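PDB 3EUA: fructosamine deglycase FrlB from Bacillus subtilis, which converts a range of fructosamine 6-phosphates to glucose 6-phosphate and a free amino acid. Local coordinates for residues A[48-53]-A[147-152]; A[173-178]-A[296-301]; A[188-193]-A[243-248]; A[225-230]-A[234-239]. All blocks are in the same frame, centred on the assembly; numbering follows the deposited sequence.

Interaction 1: residues A[48-53]-A[147-152]; sequences DRESKS and GTLQVL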
loop_
_atom_site.group_PDB
_atom_site.type_symbol
_atom_site.label_atom_id
_atom_site.label_comp_id
_atom_site.label_asym_id
_atom_site.label_seq_id
_atom_site.Cartn_x
_atom_site.Cartn_y
_atom_site.Cartn_z
ATOM N N ASP A 48 -14.700 1.367 1.808
ATOM C CA ASP A 48 -14.621 0.199 2.708
ATOM C C ASP A 48 -15.615 0.257 3.855
ATOM O O ASP A 48 -16.170 -0.758 4.233
ATOM C CB ASP A 48 -13.192 -0.017 3.254
ATOM C CG ASP A 48 -12.240 -0.577 2.209
ATOM O OD1 ASP A 48 -12.695 -1.066 1.139
ATOM O OD2 ASP A 48 -11.022 -0.547 2.460
ATOM N N ARG A 49 -15.836 1.448 4.399
ATOM C CA ARG A 49 -16.784 1.638 5.513
ATOM C C ARG A 49 -18.251 1.828 5.095
ATOM O O ARG A 49 -19.164 1.563 5.888
ATOM C CB ARG A 49 -16.352 2.865 6.310
ATOM C CG ARG A 49 -15.115 2.673 7.141
ATOM C CD ARG A 49 -15.432 2.229 8.564
ATOM N NE ARG A 49 -16.297 1.060 8.649
ATOM C CZ ARG A 49 -17.564 1.021 9.056
ATOM N NH1 ARG A 49 -18.226 2.100 9.471
ATOM N NH2 ARG A 49 -18.183 -0.151 9.089
ATOM N N GLU A 50 -18.476 2.284 3.856
ATOM C CA GLU A 50 -19.824 2.611 3.391
ATOM C C GLU A 50 -20.477 1.752 2.322
ATOM O O GLU A 50 -21.709 1.632 2.320
ATOM C CB GLU A 50 -19.802 4.026 2.813
ATOM C CG GLU A 50 -19.411 5.092 3.829
ATOM C CD GLU A 50 -20.461 5.260 4.921
ATOM O OE1 GLU A 50 -21.669 5.060 4.666
ATOM O OE2 GLU A 50 -20.052 5.616 6.044
ATOM N N SER A 51 -19.683 1.202 1.404
ATOM C CA SER A 51 -20.259 0.470 0.287
ATOM C C SER A 51 -20.545 -0.977 0.601
ATOM O O SER A 51 -19.656 -1.753 0.888
ATOM C CB SER A 51 -19.365 0.550 -0.955
ATOM O OG SER A 51 -19.976 -0.181 -2.007
ATOM N N LYS A 52 -21.813 -1.339 0.490
ATOM C CA LYS A 52 -22.240 -2.688 0.734
ATOM C C LYS A 52 -22.163 -3.521 -0.550
ATOM O O LYS A 52 -21.954 -4.721 -0.474
ATOM C CB LYS A 52 -23.676 -2.666 1.291
ATOM N N SER A 53 -22.225 -2.880 -1.718
ATOM C CA SER A 53 -22.276 -3.601 -2.982
ATOM C C SER A 53 -21.205 -3.313 -4.030
ATOM O O SER A 53 -21.253 -3.905 -5.111
ATOM C CB SER A 53 -23.619 -3.252 -3.636
ATOM O OG SER A 53 -23.642 -1.867 -3.999
ATOM N N GLY A 147 -21.347 11.094 -3.751
ATOM C CA GLY A 147 -22.424 11.180 -4.729
ATOM C C GLY A 147 -22.707 9.817 -5.336
ATOM O O GLY A 147 -23.852 9.461 -5.485
ATOM N N THR A 148 -21.648 9.095 -5.717
ATOM C CA THR A 148 -21.743 7.748 -6.318
ATOM C C THR A 148 -22.442 6.785 -5.364
ATOM O O THR A 148 -23.355 6.063 -5.763
ATOM C CB THR A 148 -20.342 7.270 -6.746
ATOM O OG1 THR A 148 -19.863 8.125 -7.807
ATOM C CG2 THR A 148 -20.375 5.811 -7.228
ATOM N N LEU A 149 -22.051 6.824 -4.091
ATOM C CA LEU A 149 -22.669 5.983 -3.064
ATOM C C LEU A 149 -24.137 6.375 -2.840
ATOM O O LEU A 149 -24.974 5.517 -2.599
ATOM C CB LEU A 149 -21.888 6.074 -1.746
ATOM C CG LEU A 149 -20.535 5.378 -1.688
ATOM C CD1 LEU A 149 -19.735 5.747 -0.408
ATOM C CD2 LEU A 149 -20.718 3.886 -1.801
ATOM N N GLN A 150 -24.456 7.665 -2.900
ATOM C CA GLN A 150 -25.856 8.086 -2.731
ATOM C C GLN A 150 -26.708 7.616 -3.933
ATOM O O GLN A 150 -27.792 7.012 -3.747
ATOM C CB GLN A 150 -25.938 9.592 -2.515
ATOM C CG GLN A 150 -27.321 10.117 -2.057
ATOM C CD GLN A 150 -28.351 10.117 -3.146
ATOM O OE1 GLN A 150 -28.057 10.426 -4.304
ATOM N NE2 GLN A 150 -29.581 9.807 -2.782
ATOM N N VAL A 151 -26.217 7.845 -5.150
ATOM C CA VAL A 151 -26.939 7.461 -6.374
ATOM C C VAL A 151 -27.112 5.945 -6.548
ATOM O O VAL A 151 -28.213 5.476 -6.856
ATOM C CB VAL A 151 -26.270 8.071 -7.652
ATOM C CG1 VAL A 151 -26.841 7.454 -8.940
ATOM C CG2 VAL A 151 -26.419 9.611 -7.665
ATOM N N LEU A 152 -26.056 5.185 -6.306
ATOM C CA LEU A 152 -26.095 3.740 -6.521
ATOM C C LEU A 152 -26.586 2.910 -5.349
ATOM O O LEU A 152 -27.163 1.855 -5.557
ATOM C CB LEU A 152 -24.701 3.252 -6.963
ATOM C CG LEU A 152 -24.191 3.806 -8.309
ATOM C CD1 LEU A 152 -22.787 3.365 -8.580
ATOM C CD2 LEU A 152 -25.135 3.416 -9.475
#

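Interaction 2: residues A[173-178]-A[296-301]; sequences EKALKQ and PLVLNR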
loop_
_atom_site.group_PDB
_atom_site.type_symbol
_atom_site.label_atom_id
_atom_site.label_comp_id
_atom_site.label_asym_id
_atom_site.label_seq_id
_atom_site.Cartn_x
_atom_site.Cartn_y
_atom_site.Cartn_z
ATOM N N GLU A 173 -8.609 27.279 8.189
ATOM C CA GLU A 173 -8.109 28.591 8.627
ATOM C C GLU A 173 -7.722 28.591 10.074
ATOM O O GLU A 173 -6.696 29.138 10.471
ATOM C CB GLU A 173 -9.150 29.695 8.442
ATOM C CG GLU A 173 -9.661 29.905 7.027
ATOM C CD GLU A 173 -8.614 30.327 6.011
ATOM O OE1 GLU A 173 -7.555 30.871 6.391
ATOM O OE2 GLU A 173 -8.881 30.131 4.796
ATOM N N LYS A 174 -8.591 28.017 10.878
ATOM C CA LYS A 174 -8.305 27.977 12.304
ATOM C C LYS A 174 -7.116 27.077 12.587
ATOM O O LYS A 174 -6.263 27.409 13.399
ATOM C CB LYS A 174 -9.474 27.477 13.148
ATOM C CG LYS A 174 -10.662 28.349 13.158
ATOM C CD LYS A 174 -11.631 27.863 14.179
ATOM C CE LYS A 174 -12.960 28.582 14.104
ATOM N NZ LYS A 174 -13.657 28.185 12.855
ATOM N N ALA A 175 -7.068 25.935 11.910
ATOM C CA ALA A 175 -5.962 24.987 12.085
ATOM C C ALA A 175 -4.616 25.579 11.648
ATOM O O ALA A 175 -3.608 25.403 12.326
ATOM C CB ALA A 175 -6.260 23.684 11.333
ATOM N N LEU A 176 -4.594 26.285 10.522
ATOM C CA LEU A 176 -3.361 26.948 10.020
ATOM C C LEU A 176 -2.838 27.982 11.014
ATOM O O LEU A 176 -1.635 28.078 11.238
ATOM C CB LEU A 176 -3.614 27.608 8.653
ATOM C CG LEU A 176 -3.831 26.534 7.606
ATOM C CD1 LEU A 176 -4.425 27.092 6.278
ATOM C CD2 LEU A 176 -2.511 25.778 7.385
ATOM N N LYS A 177 -3.756 28.768 11.573
ATOM C CA LYS A 177 -3.426 29.814 12.532
ATOM C C LYS A 177 -2.842 29.200 13.778
ATOM O O LYS A 177 -1.806 29.622 14.301
ATOM C CB LYS A 177 -4.712 30.565 12.902
ATOM C CG LYS A 177 -4.626 31.651 13.972
ATOM C CD LYS A 177 -6.023 32.307 14.122
ATOM C CE LYS A 177 -6.142 33.352 15.252
ATOM N NZ LYS A 177 -6.109 32.774 16.648
ATOM N N GLN A 178 -3.524 28.178 14.256
ATOM C CA GLN A 178 -3.101 27.482 15.448
ATOM C C GLN A 178 -1.759 26.775 15.298
ATOM O O GLN A 178 -1.020 26.654 16.269
ATOM C CB GLN A 178 -4.209 26.496 15.868
ATOM C CG GLN A 178 -3.805 25.367 16.777
ATOM C CD GLN A 178 -4.978 24.470 17.136
ATOM O OE1 GLN A 178 -6.104 24.947 17.306
ATOM N NE2 GLN A 178 -4.711 23.181 17.303
ATOM N N PRO A 296 -8.494 13.918 7.377
ATOM C CA PRO A 296 -7.251 13.879 6.578
ATOM C C PRO A 296 -7.007 15.114 5.693
ATOM O O PRO A 296 -5.837 15.465 5.408
ATOM C CB PRO A 296 -7.411 12.642 5.696
ATOM C CG PRO A 296 -8.633 11.941 6.092
ATOM C CD PRO A 296 -9.376 12.763 7.116
ATOM N N LEU A 297 -8.092 15.721 5.207
ATOM C CA LEU A 297 -7.992 16.951 4.387
ATOM C C LEU A 297 -7.390 18.074 5.202
ATOM O O LEU A 297 -6.519 18.815 4.722
ATOM C CB LEU A 297 -9.326 17.398 3.835
ATOM C CG LEU A 297 -9.883 16.587 2.684
ATOM C CD1 LEU A 297 -9.918 15.068 2.963
ATOM C CD2 LEU A 297 -11.270 17.096 2.367
ATOM N N VAL A 298 -7.815 18.189 6.436
ATOM C CA VAL A 298 -7.277 19.219 7.327
ATOM C C VAL A 298 -5.811 18.955 7.666
ATOM O O VAL A 298 -4.997 19.857 7.653
ATOM C CB VAL A 298 -8.058 19.271 8.644
ATOM C CG1 VAL A 298 -7.554 20.453 9.450
ATOM C CG2 VAL A 298 -9.563 19.437 8.363
ATOM N N LEU A 299 -5.493 17.698 7.988
ATOM C CA LEU A 299 -4.121 17.301 8.313
ATOM C C LEU A 299 -3.211 17.610 7.115
ATOM O O LEU A 299 -2.116 18.182 7.262
ATOM C CB LEU A 299 -4.080 15.819 8.748
ATOM C CG LEU A 299 -4.645 15.438 10.144
ATOM C CD1 LEU A 299 -4.920 13.927 10.302
ATOM C CD2 LEU A 299 -3.647 15.953 11.221
ATOM N N ASN A 300 -3.697 17.291 5.929
ATOM C CA ASN A 300 -2.962 17.573 4.721
ATOM C C ASN A 300 -2.692 19.062 4.502
ATOM O O ASN A 300 -1.594 19.443 4.052
ATOM C CB ASN A 300 -3.717 17.060 3.508
ATOM C CG ASN A 300 -2.929 17.209 2.258
ATOM O OD1 ASN A 300 -1.856 16.643 2.152
ATOM N ND2 ASN A 300 -3.474 17.934 1.265
ATOM N N ARG A 301 -3.702 19.890 4.770
ATOM C CA ARG A 301 -3.559 21.339 4.595
ATOM C C ARG A 301 -2.545 21.909 5.577
ATOM O O ARG A 301 -1.722 22.739 5.233
ATOM C CB ARG A 301 -4.899 22.037 4.782
ATOM C CG ARG A 301 -4.866 23.574 4.603
ATOM C CD ARG A 301 -4.425 23.977 3.161
ATOM N NE ARG A 301 -4.108 25.395 3.022
ATOM C CZ ARG A 301 -2.912 25.936 3.249
ATOM N NH1 ARG A 301 -1.881 25.219 3.651
ATOM N NH2 ARG A 301 -2.742 27.230 3.072
#

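Interaction 3: residues A[188-193]-A[243-248]; sequences KAHEKE and SVPFII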
loop_
_atom_site.group_PDB
_atom_site.type_symbol
_atom_site.label_atom_id
_atom_site.label_comp_id
_atom_site.label_asym_id
_atom_site.label_seq_id
_atom_site.Cartn_x
_atom_site.Cartn_y
_atom_site.Cartn_z
ATOM N N LYS A 188 12.886 24.842 11.474
ATOM C CA LYS A 188 14.144 25.123 12.168
ATOM C C LYS A 188 14.767 23.822 12.681
ATOM O O LYS A 188 15.963 23.601 12.537
ATOM C CB LYS A 188 13.926 26.086 13.343
ATOM C CG LYS A 188 13.479 27.479 12.969
ATOM N N ALA A 189 13.947 22.958 13.267
ATOM C CA ALA A 189 14.404 21.678 13.804
ATOM C C ALA A 189 14.819 20.663 12.750
ATOM O O ALA A 189 15.623 19.796 13.039
ATOM C CB ALA A 189 13.300 21.063 14.673
ATOM N N HIS A 190 14.285 20.766 11.536
ATOM C CA HIS A 190 14.573 19.804 10.482
ATOM C C HIS A 190 15.382 20.336 9.305
ATOM O O HIS A 190 15.526 19.652 8.277
ATOM C CB HIS A 190 13.242 19.219 10.023
ATOM C CG HIS A 190 12.531 18.490 11.119
ATOM N ND1 HIS A 190 11.781 19.138 12.084
ATOM C CD2 HIS A 190 12.505 17.170 11.442
ATOM C CE1 HIS A 190 11.315 18.245 12.943
ATOM N NE2 HIS A 190 11.756 17.047 12.586
ATOM N N GLU A 191 15.973 21.514 9.477
ATOM C CA GLU A 191 16.772 22.124 8.410
ATOM C C GLU A 191 17.843 21.173 7.847
ATOM O O GLU A 191 18.027 21.095 6.619
ATOM C CB GLU A 191 17.493 23.388 8.889
ATOM C CG GLU A 191 18.277 24.069 7.735
ATOM C CD GLU A 191 19.275 25.119 8.176
ATOM O OE1 GLU A 191 19.516 25.256 9.398
ATOM O OE2 GLU A 191 19.869 25.776 7.277
ATOM N N LYS A 192 18.532 20.465 8.740
ATOM C CA LYS A 192 19.639 19.584 8.332
ATOM C C LYS A 192 19.410 18.079 8.544
ATOM O O LYS A 192 20.348 17.312 8.407
ATOM C CB LYS A 192 20.918 20.084 9.032
ATOM C CG LYS A 192 21.341 21.482 8.535
ATOM C CD LYS A 192 22.466 22.106 9.309
ATOM C CE LYS A 192 22.757 23.485 8.754
ATOM N NZ LYS A 192 23.872 24.150 9.500
ATOM N N GLU A 193 18.163 17.667 8.814
ATOM C CA GLU A 193 17.830 16.255 9.006
ATOM C C GLU A 193 17.798 15.596 7.640
ATOM O O GLU A 193 17.088 16.060 6.756
ATOM C CB GLU A 193 16.468 16.091 9.697
ATOM C CG GLU A 193 16.417 16.483 11.164
ATOM C CD GLU A 193 17.328 15.627 12.070
ATOM O OE1 GLU A 193 17.830 14.561 11.655
ATOM O OE2 GLU A 193 17.516 16.013 13.238
ATOM N N SER A 243 17.277 10.212 18.078
ATOM C CA SER A 243 17.735 11.027 16.957
ATOM C C SER A 243 16.922 10.879 15.660
ATOM O O SER A 243 17.181 11.610 14.718
ATOM C CB SER A 243 19.201 10.679 16.631
ATOM O OG SER A 243 19.301 9.399 16.003
ATOM N N VAL A 244 15.966 9.946 15.598
ATOM C CA VAL A 244 15.223 9.721 14.355
ATOM C C VAL A 244 13.941 10.573 14.290
ATOM O O VAL A 244 13.051 10.410 15.101
ATOM C CB VAL A 244 14.863 8.246 14.141
ATOM C CG1 VAL A 244 14.178 8.063 12.741
ATOM C CG2 VAL A 244 16.104 7.363 14.236
ATOM N N PRO A 245 13.866 11.532 13.351
ATOM C CA PRO A 245 12.641 12.304 13.249
ATOM C C PRO A 245 11.414 11.551 12.681
ATOM O O PRO A 245 11.489 10.873 11.638
ATOM C CB PRO A 245 13.010 13.428 12.281
ATOM C CG PRO A 245 14.481 13.450 12.214
ATOM C CD PRO A 245 14.854 12.020 12.376
ATOM N N PHE A 246 10.295 11.700 13.378
ATOM C CA PHE A 246 9.002 11.127 12.992
ATOM C C PHE A 246 7.910 12.170 13.001
ATOM O O PHE A 246 7.776 12.895 13.981
ATOM C CB PHE A 246 8.560 10.021 13.977
ATOM C CG PHE A 246 8.964 8.607 13.557
ATOM C CD1 PHE A 246 10.238 8.117 13.805
ATOM C CD2 PHE A 246 8.056 7.784 12.920
ATOM C CE1 PHE A 246 10.594 6.816 13.427
ATOM C CE2 PHE A 246 8.420 6.492 12.529
ATOM C CZ PHE A 246 9.683 6.020 12.783
ATOM N N ILE A 247 7.152 12.253 11.909
ATOM C CA ILE A 247 5.978 13.090 11.816
ATOM C C ILE A 247 4.848 12.091 12.008
ATOM O O ILE A 247 4.723 11.141 11.223
ATOM C CB ILE A 247 5.767 13.763 10.454
ATOM C CG1 ILE A 247 6.832 14.822 10.166
ATOM C CG2 ILE A 247 4.347 14.397 10.379
ATOM C CD1 ILE A 247 6.780 15.269 8.710
ATOM N N ILE A 248 4.032 12.310 13.024
ATOM C CA ILE A 248 2.950 11.407 13.378
ATOM C C ILE A 248 1.597 12.075 13.287
ATOM O O ILE A 248 1.368 13.141 13.857
ATOM C CB ILE A 248 3.183 10.914 14.802
ATOM C CG1 ILE A 248 4.459 10.068 14.813
ATOM C CG2 ILE A 248 1.930 10.168 15.335
ATOM C CD1 ILE A 248 4.855 9.471 16.171
#

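Interaction 4: residues A[225-230]-A[234-239]; sequences HAIHAG and HGPFEI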
loop_
_atom_site.group_PDB
_atom_site.type_symbol
_atom_site.label_atom_id
_atom_site.label_comp_id
_atom_site.label_asym_id
_atom_site.label_seq_id
_atom_site.Cartn_x
_atom_site.Cartn_y
_atom_site.Cartn_z
ATOM N N HIS A 225 9.722 7.774 4.443
ATOM C CA HIS A 225 9.016 6.485 4.394
ATOM C C HIS A 225 7.794 6.722 5.207
ATOM O O HIS A 225 7.911 7.218 6.323
ATOM C CB HIS A 225 9.819 5.425 5.138
ATOM C CG HIS A 225 9.269 4.033 5.050
ATOM N ND1 HIS A 225 10.000 2.939 5.469
ATOM C CD2 HIS A 225 8.134 3.535 4.495
ATOM C CE1 HIS A 225 9.293 1.836 5.252
ATOM N NE2 HIS A 225 8.157 2.171 4.661
ATOM N N ALA A 226 6.627 6.384 4.688
ATOM C CA ALA A 226 5.386 6.533 5.431
ATOM C C ALA A 226 5.069 5.184 6.052
ATOM O O ALA A 226 4.653 4.273 5.377
ATOM C CB ALA A 226 4.220 6.990 4.553
ATOM N N ILE A 227 5.222 5.099 7.354
ATOM C CA ILE A 227 4.947 3.860 8.075
ATOM C C ILE A 227 3.467 3.759 8.440
ATOM O O ILE A 227 2.915 4.667 8.982
ATOM C CB ILE A 227 5.759 3.766 9.414
ATOM C CG1 ILE A 227 7.246 4.066 9.180
ATOM C CG2 ILE A 227 5.556 2.383 10.088
ATOM C CD1 ILE A 227 7.845 3.219 8.151
ATOM N N HIS A 228 2.836 2.636 8.172
ATOM C CA HIS A 228 1.466 2.455 8.603
ATOM C C HIS A 228 1.513 2.211 10.134
ATOM O O HIS A 228 2.318 1.407 10.650
ATOM C CB HIS A 228 0.775 1.332 7.834
ATOM C CG HIS A 228 -0.614 1.055 8.314
ATOM N ND1 HIS A 228 -0.871 0.263 9.412
ATOM C CD2 HIS A 228 -1.816 1.490 7.874
ATOM C CE1 HIS A 228 -2.173 0.214 9.617
ATOM N NE2 HIS A 228 -2.767 0.980 8.720
ATOM N N ALA A 229 0.695 2.948 10.872
ATOM C CA ALA A 229 0.699 2.880 12.355
ATOM C C ALA A 229 0.495 1.499 12.962
ATOM O O ALA A 229 0.992 1.235 14.061
ATOM C CB ALA A 229 -0.288 3.842 12.937
ATOM N N GLY A 230 -0.243 0.635 12.285
ATOM C CA GLY A 230 -0.410 -0.763 12.762
ATOM C C GLY A 230 0.876 -1.577 12.497
ATOM O O GLY A 230 1.443 -2.211 13.405
ATOM N N HIS A 234 5.476 -4.189 14.077
ATOM C CA HIS A 234 5.861 -5.479 13.524
ATOM C C HIS A 234 7.118 -5.383 12.698
ATOM O O HIS A 234 7.346 -6.187 11.784
ATOM C CB HIS A 234 4.661 -6.061 12.803
ATOM C CG HIS A 234 3.510 -6.208 13.730
ATOM N ND1 HIS A 234 3.454 -7.208 14.685
ATOM C CD2 HIS A 234 2.444 -5.412 13.950
ATOM C CE1 HIS A 234 2.365 -7.041 15.418
ATOM N NE2 HIS A 234 1.737 -5.960 14.991
ATOM N N GLY A 235 7.954 -4.410 13.071
ATOM C CA GLY A 235 9.248 -4.266 12.483
ATOM C C GLY A 235 9.838 -2.878 12.496
ATOM O O GLY A 235 10.906 -2.678 13.063
ATOM N N PRO A 236 9.190 -1.938 11.799
ATOM C CA PRO A 236 9.714 -0.551 11.668
ATOM C C PRO A 236 10.079 0.172 12.965
ATOM O O PRO A 236 11.041 0.953 12.972
ATOM C CB PRO A 236 8.597 0.183 10.931
ATOM C CG PRO A 236 7.951 -0.876 10.108
ATOM C CD PRO A 236 7.983 -2.137 10.975
ATOM N N PHE A 237 9.327 -0.085 14.036
ATOM C CA PHE A 237 9.583 0.573 15.332
ATOM C C PHE A 237 10.991 0.333 15.887
ATOM O O PHE A 237 11.477 1.119 16.690
ATOM C CB PHE A 237 8.467 0.261 16.357
ATOM C CG PHE A 237 8.518 -1.104 17.002
ATOM C CD1 PHE A 237 8.822 -2.252 16.295
ATOM C CD2 PHE A 237 8.109 -1.239 18.316
ATOM C CE1 PHE A 237 8.802 -3.478 16.901
ATOM C CE2 PHE A 237 8.062 -2.447 18.932
ATOM C CZ PHE A 237 8.408 -3.596 18.231
ATOM N N GLU A 238 11.662 -0.738 15.456
ATOM C CA GLU A 238 13.054 -0.976 15.877
ATOM C C GLU A 238 14.002 0.150 15.445
ATOM O O GLU A 238 15.074 0.335 16.045
ATOM C CB GLU A 238 13.562 -2.303 15.325
ATOM C CG GLU A 238 13.007 -3.494 16.038
ATOM C CD GLU A 238 13.611 -3.751 17.429
ATOM O OE1 GLU A 238 14.810 -3.524 17.649
ATOM O OE2 GLU A 238 12.903 -4.262 18.291
ATOM N N ILE A 239 13.614 0.900 14.423
ATOM C CA ILE A 239 14.437 1.988 13.908
ATOM C C ILE A 239 14.439 3.242 14.794
ATOM O O ILE A 239 15.386 4.023 14.755
ATOM C CB ILE A 239 13.964 2.443 12.473
ATOM C CG1 ILE A 239 15.112 3.048 11.678
ATOM C CG2 ILE A 239 12.852 3.437 12.561
ATOM C CD1 ILE A 239 16.267 2.082 11.396
#

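Interaction 1: residues A[48-53]-A[147-152]
L149 carries this contact: its forked end reaches from helix 137-153 to the place where the chain leaves helix 41-50, and meets E50 and S51 there. Ahead of it on the second segment, G147 and T148 build the turn, T148 O accepting the bond from L152 N at 2.9 Å, while the T148 side chain serves the other flank of its helix, against F16 and L20. At L149 the first torsion (chi1 -73°) sets CG anti to the carbonyl carbon, and with chi2 at 170° the two methyls fork toward E50 and S51. CD1 comes against CB of E50 at 3.7 Å. CD2 lies the same 3.7 Å from CB of S51 and 4.0 Å from S51 CA, so the branched end straddles the E50-S51 peptide. A leucine suits the place because its two methyls can each meet one of two neighbouring residues, and V46 and F47 of helix 41-50 extend the apolar surface around it. E50 offers only its aliphatic root to L149; its bent chain carries the carboxylate elsewhere, to N155, K157 and Y293. S51, the first residue beyond helical backbone angles, is small enough to let its CA come within 6.9 Å of L149 CA, and its OG is taken up by E153 and by the backbone N of I54. Last on the segment, L152 turns to L20, I25 and I54. Such helix packing belongs to the alpha/beta SIS fold: helix 41-50 lies in the beta-alpha-beta crossover between parallel strands 27-32 and 55-60, and helix 137-153 comes after the sheet's last strand, 121-124.

Interaction 2: residues A[173-178]-A[296-301]
A175 and L176, consecutive on helix 158-190, face V298 and R301, one turn apart on helix 288-313. Ahead of them E173 sits at the surface, bonded to Q169; its OE1 stays 6.9 Å from NH2 of R301, so the opposite charges can attract only weakly at best. A175 comes next, with its CB 4.0 Å from CG1 of V298. The small methyl lets the helices approach to 7.6 Å between the CA atoms of A175 and V298, and the valine meets it with the methyl that is anti to its backbone N (chi1 -174°). L176 makes the broader contact. Its CD1 stands 3.5 Å above the guanidinium plane of R301, over the centre of the group, while CD2 lies 3.8 Å from the carbonyl O of R301. The two side chains cross at about a right angle. R301 starts out extended and then bends at chi2 (62°), which brings its flat end across the leucine instead of away from it; CG also joins in, 3.9 Å from L176 CD1. Arginine fits here because its flat face can pack on hydrocarbon while the charged group stays at the partly exposed edge of the contact. With an alanine here, L176 would probably lose the flat group over its CD1 and part of the cover on CD2, opening a gap at this edge of the helix pair. V302 touches A175 and S305 touches L176, continuing the contact along helix 288-313. V298 is also packed by L168, Y281 and F283, and L297 turns to L165, L168 and Y172 and to Y138 and Y142 of helix 137-153.

Interaction 3: residues A[188-193]-A[243-248]
P245 fits between H190 and E193, and the close packing is concentrated on its ring. H190 presents an edge: P245 CB lies near the imidazole plane, 3.8 Å from NE2 and 3.9 Å from CD2. ND1, on another side of the ring, is hydrogen-bonded to the carbonyl O of F186, which helps fix the ring's rotation and keep the NE2-CD2 edge toward the proline. E193 covers the neighbouring carbon, with P245 CG 3.7 Å from E193 CG and 3.6 Å from E193 CD. The bend at chi2 (-63°) brings the carboxylate up against the CG corner of the proline ring. Proline suits the place: its compact ring offers CB to the histidine and CG to the glutamate, and it has no N-H to be paired. The contact loosens toward S243, which is exposed; E193 OE1 stays 4.3 Å from S243 O. K272 bridges this side, in a salt bridge with OE2 of E193 and a hydrogen bond to the S243 carbonyl. An alanine in place of E193 would probably leave K272 without its carboxylate mate, though still bonded to the S243 carbonyl, and uncover the CG corner of the proline ring. The contact packs the type I turn from H190 to E193, after helix 158-190, against the entry to strand 246-250, in the parallel alpha/beta layout of the second SIS domain.

Interaction 4: residues A[225-230]-A[234-239]
I227 and P236 meet through aliphatic carbons, CG2 of the isoleucine lying 3.8 Å from CB of the proline and 4.0 Å from its CG. The isoleucine divides its branches: CG2, anti to the backbone N, goes to P236, whereas the other arm folds back (chi1 -50°, chi2 -55°) and sets CD1 3.4 Å above the centre of the H225 ring. A beta-branched residue can thus serve two partners from one strand position. H234 approaches differently, edge on: the carbonyl O of G230 lies near its ring plane, 3.4 Å from CD2. H234 NE2 is hydrogen-bonded to E89 of the second subunit, which helps hold the imidazole at this angle. Between H234 and P236, G235 has backbone angles (154°/-64°) that would press a CB against the carbonyl O of H234; from there P236 starts the 3-10 turn 236-239. The chemistry is therefore mixed, an apolar I227-P236 contact next to a ring C-H facing a carbonyl O. With H228 also bonded to E63 of the second subunit, the histidines H228 and H234 of this GlmS-type SIS domain serve the subunit interface, which may matter for the active site, as in related SIS enzymes.

From the N terminus, interaction 1 comes first, joining helix 41-50 to helix 137-153 and closing a loop that holds much of the first parallel sheet. It is complete before interaction 2 opens on helix 158-190, whose far partner is helix 288-313; all four strands of the second sheet lie between. Within that span interaction 3 links the turn after helix 158-190 to the residues leading into strand 246-250, and interaction 4 falls within interaction 3 as a short local closure, three residues between its segments. None of the four cross. Interactions 3 and 4 touch, V244 and F246 packing on I239 and F246 also on I227, and both reach the same sheet. Interactions 1 and 4 each border the second subunit.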